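Side-chain contact in decapping nuclease RAI1 (Candida albicans, PDB 5BUD), which removes NAD caps, and hydrolyses 5'-triphosphate and methylguanosine-capped ends of RNA, using divalent metal ions, and stabilises and stimulates the exoribonuclease RAT1: residues A[64-69]-A[167-172]. Sequence-based numbering, arbitrary orientation.
Sequences SKFKKI and CEYVGY. With nucleotides of chain C.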
loop_
_atom_site.group_PDB
_atom_site.type_symbol
_atom_site.label_atom_id
_atom_site.label_comp_id
_atom_site.label_asym_id
_atom_site.label_seq_id
_atom_site.Cartn_x
_atom_site.Cartn_y
_atom_site.Cartn_z
ATOM N N SER A 64 -4.988 -25.186 -4.577
ATOM C CA SER A 64 -5.517 -25.545 -5.907
ATOM C C SER A 64 -6.871 -24.906 -6.228
ATOM O O SER A 64 -7.229 -24.790 -7.398
ATOM C CB SER A 64 -5.648 -27.069 -6.026
ATOM O OG SER A 64 -6.698 -27.511 -5.193
ATOM N N LYS A 65 -7.624 -24.489 -5.213
ATOM C CA LYS A 65 -8.890 -23.755 -5.419
ATOM C C LYS A 65 -8.776 -22.216 -5.281
ATOM O O LYS A 65 -9.773 -21.513 -5.237
ATOM C CB LYS A 65 -9.934 -24.236 -4.435
ATOM C CG LYS A 65 -10.082 -25.748 -4.336
ATOM C CD LYS A 65 -11.266 -26.138 -3.453
ATOM C CE LYS A 65 -11.265 -25.400 -2.118
ATOM N NZ LYS A 65 -12.015 -26.089 -1.027
ATOM N N PHE A 66 -7.564 -21.704 -5.168
ATOM C CA PHE A 66 -7.341 -20.264 -5.035
ATOM C C PHE A 66 -7.999 -19.492 -6.192
ATOM O O PHE A 66 -7.719 -19.767 -7.348
ATOM C CB PHE A 66 -5.825 -20.030 -4.985
ATOM C CG PHE A 66 -5.394 -18.585 -4.833
ATOM C CD1 PHE A 66 -6.180 -17.628 -4.199
ATOM C CD2 PHE A 66 -4.145 -18.208 -5.278
ATOM C CE1 PHE A 66 -5.744 -16.318 -4.081
ATOM C CE2 PHE A 66 -3.689 -16.904 -5.135
ATOM C CZ PHE A 66 -4.492 -15.959 -4.552
ATOM N N LYS A 67 -8.883 -18.551 -5.869
ATOM C CA LYS A 67 -9.456 -17.643 -6.861
ATOM C C LYS A 67 -8.635 -16.346 -6.952
ATOM O O LYS A 67 -8.804 -15.420 -6.144
ATOM C CB LYS A 67 -10.904 -17.325 -6.535
ATOM C CG LYS A 67 -11.508 -16.350 -7.528
ATOM C CD LYS A 67 -13.020 -16.434 -7.578
ATOM C CE LYS A 67 -13.605 -15.517 -8.664
ATOM N NZ LYS A 67 -13.969 -14.156 -8.173
ATOM N N LYS A 68 -7.747 -16.312 -7.940
ATOM C CA LYS A 68 -6.716 -15.295 -8.059
ATOM C C LYS A 68 -7.049 -14.289 -9.158
ATOM O O LYS A 68 -7.292 -14.680 -10.295
ATOM C CB LYS A 68 -5.433 -16.002 -8.426
ATOM C CG LYS A 68 -4.187 -15.140 -8.484
ATOM C CD LYS A 68 -3.044 -15.982 -9.006
ATOM C CE LYS A 68 -1.711 -15.525 -8.462
ATOM N NZ LYS A 68 -1.366 -14.137 -8.853
ATOM N N ILE A 69 -7.062 -12.999 -8.830
ATOM C CA ILE A 69 -7.343 -11.983 -9.840
ATOM C C ILE A 69 -6.151 -11.863 -10.808
ATOM O O ILE A 69 -4.997 -11.847 -10.382
ATOM C CB ILE A 69 -7.752 -10.632 -9.206
ATOM C CG1 ILE A 69 -8.237 -9.661 -10.280
ATOM C CG2 ILE A 69 -6.613 -9.995 -8.420
ATOM C CD1 ILE A 69 -8.983 -8.465 -9.730
ATOM N N CYS A 167 3.961 -19.639 -1.587
ATOM C CA CYS A 167 4.221 -18.580 -0.587
ATOM C C CYS A 167 3.362 -17.339 -0.866
ATOM O O CYS A 167 2.840 -16.712 0.075
ATOM C CB CYS A 167 5.707 -18.243 -0.513
ATOM S SG CYS A 167 6.693 -19.465 0.380
ATOM N N GLU A 168 3.134 -17.039 -2.150
ATOM C CA GLU A 168 2.214 -15.960 -2.537
ATOM C C GLU A 168 0.820 -16.227 -2.024
ATOM O O GLU A 168 0.110 -15.325 -1.578
ATOM C CB GLU A 168 2.235 -15.723 -4.066
ATOM C CG GLU A 168 3.503 -15.005 -4.493
ATOM C CD GLU A 168 3.808 -14.992 -5.986
ATOM O OE1 GLU A 168 4.907 -14.513 -6.336
ATOM O OE2 GLU A 168 2.989 -15.438 -6.811
ATOM N N TYR A 169 0.426 -17.486 -2.055
ATOM C CA TYR A 169 -0.908 -17.872 -1.640
ATOM C C TYR A 169 -1.021 -17.791 -0.126
ATOM O O TYR A 169 -2.038 -17.388 0.421
ATOM C CB TYR A 169 -1.182 -19.293 -2.112
ATOM C CG TYR A 169 -2.405 -19.885 -1.536
ATOM C CD1 TYR A 169 -3.653 -19.538 -2.009
ATOM C CD2 TYR A 169 -2.321 -20.824 -0.521
ATOM C CE1 TYR A 169 -4.794 -20.109 -1.478
ATOM C CE2 TYR A 169 -3.441 -21.389 0.019
ATOM C CZ TYR A 169 -4.678 -21.026 -0.469
ATOM O OH TYR A 169 -5.794 -21.601 0.079
ATOM N N VAL A 170 0.072 -18.146 0.541
ATOM C CA VAL A 170 0.106 -18.173 2.000
ATOM C C VAL A 170 -0.377 -16.858 2.577
ATOM O O VAL A 170 -1.111 -16.848 3.552
ATOM C CB VAL A 170 1.537 -18.534 2.481
ATOM C CG1 VAL A 170 1.816 -18.064 3.902
ATOM C CG2 VAL A 170 1.758 -20.052 2.365
ATOM N N GLY A 171 0.070 -15.738 2.009
ATOM C CA GLY A 171 -0.307 -14.396 2.522
ATOM C C GLY A 171 -1.805 -14.202 2.581
ATOM O O GLY A 171 -2.363 -13.651 3.536
ATOM N N TYR A 172 -2.472 -14.600 1.513
ATOM C CA TYR A 172 -3.941 -14.501 1.442
ATOM C C TYR A 172 -4.630 -15.538 2.305
ATOM O O TYR A 172 -5.655 -15.267 2.904
ATOM C CB TYR A 172 -4.386 -14.680 -0.020
ATOM C CG TYR A 172 -3.873 -13.607 -0.939
ATOM C CD1 TYR A 172 -4.210 -12.259 -0.740
ATOM C CD2 TYR A 172 -3.061 -13.929 -2.000
ATOM C CE1 TYR A 172 -3.727 -11.276 -1.583
ATOM C CE2 TYR A 172 -2.587 -12.963 -2.856
ATOM C CZ TYR A 172 -2.921 -11.639 -2.644
ATOM O OH TYR A 172 -2.432 -10.722 -3.536
ATOM O OP3 U C 1 0.566 -5.873 1.243
ATOM P P U C 1 -0.142 -7.005 1.903
ATOM O OP1 U C 1 0.644 -7.582 3.035
ATOM O OP2 U C 1 -1.582 -6.675 2.190
ATOM O "O5'" U C 1 -0.162 -8.102 0.735
ATOM C "C5'" U C 1 -1.141 -9.152 0.776
ATOM C "C4'" U C 1 -0.600 -10.441 0.198
ATOM O "O4'" U C 1 -0.611 -10.368 -1.250
ATOM C "C3'" U C 1 0.836 -10.828 0.536
ATOM O "O3'" U C 1 0.911 -11.418 1.831
ATOM C "C2'" U C 1 1.116 -11.838 -0.571
ATOM O "O2'" U C 1 0.449 -13.066 -0.380
ATOM C "C1'" U C 1 0.437 -11.165 -1.766
ATOM N N1 U C 1 1.337 -10.314 -2.559
ATOM C C2 U C 1 2.147 -10.954 -3.473
ATOM O O2 U C 1 2.122 -12.156 -3.644
ATOM N N3 U C 1 2.961 -10.126 -4.201
ATOM C C4 U C 1 3.063 -8.755 -4.101
ATOM O O4 U C 1 3.851 -8.152 -4.828
ATOM C C5 U C 1 2.204 -8.165 -3.120
ATOM C C6 U C 1 1.396 -8.947 -2.393
ATOM P P U C 2 2.292 -11.441 2.684
ATOM O OP1 U C 2 2.038 -12.236 3.920
ATOM O OP2 U C 2 2.778 -10.048 2.819
ATOM O "O5'" U C 2 3.349 -12.164 1.739
ATOM C "C5'" U C 2 3.341 -13.578 1.482
ATOM C "C4'" U C 2 4.319 -13.928 0.376
ATOM O "O4'" U C 2 4.001 -13.210 -0.848
ATOM C "C3'" U C 2 5.786 -13.598 0.607
ATOM O "O3'" U C 2 6.343 -14.560 1.492
ATOM C "C2'" U C 2 6.312 -13.669 -0.819
ATOM O "O2'" U C 2 6.373 -14.995 -1.313
ATOM C "C1'" U C 2 5.192 -12.959 -1.574
ATOM N N1 U C 2 5.374 -11.503 -1.712
ATOM C C2 U C 2 6.201 -11.062 -2.734
ATOM O O2 U C 2 6.780 -11.822 -3.493
ATOM N N3 U C 2 6.339 -9.699 -2.815
ATOM C C4 U C 2 5.745 -8.749 -2.006
ATOM O O4 U C 2 5.953 -7.557 -2.221
ATOM C C5 U C 2 4.896 -9.284 -0.985
ATOM C C6 U C 2 4.738 -10.610 -0.880
#
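Phe66 lays one face of its ring over the edge of Tyr169, CG standing 3.5 Å from Tyr169 CD1, in a T-shaped pair whose planes meet at 66°. With Tyr172, one helical turn further on, the two rings form an aromatic cluster that ties the loop between helices 50-54 and 78-92 to helix 158-178 of the PD-(D/E)XK nuclease fold. CG of Phe66 lies anti to its backbone N (chi1 -179°), which sends the ring out from the loop toward the helix. Lys68 CB rests 3.8 Å above the opposite face, offset toward the rim, and so the ring is held between its own loop and the helix. At the far end of the ring, Phe66 CZ meets Tyr172 CD2 at 3.6 Å, with the two planes inclined at 36°. No hydrogen bond joins the two segments; the tyrosine hydroxyls are tied down by other parts of the chain, Tyr169 OH by the carbonyl of Gly61 and Tyr172 OH by Asn202.

Tyr172 passes the contact on to the RNA. One face of its ring lies against the ribose of U1 of chain C, C4' being 3.7 Å above the plane, and the same residue borders the metal site to which Glu175 belongs. Gly171 packs its CA against the same sugar, 3.3 Å from O2' of U1. The helix backbone also grips this ribose: O2' of U1 donates a hydrogen bond of 2.6 Å to the carbonyl O of Glu168.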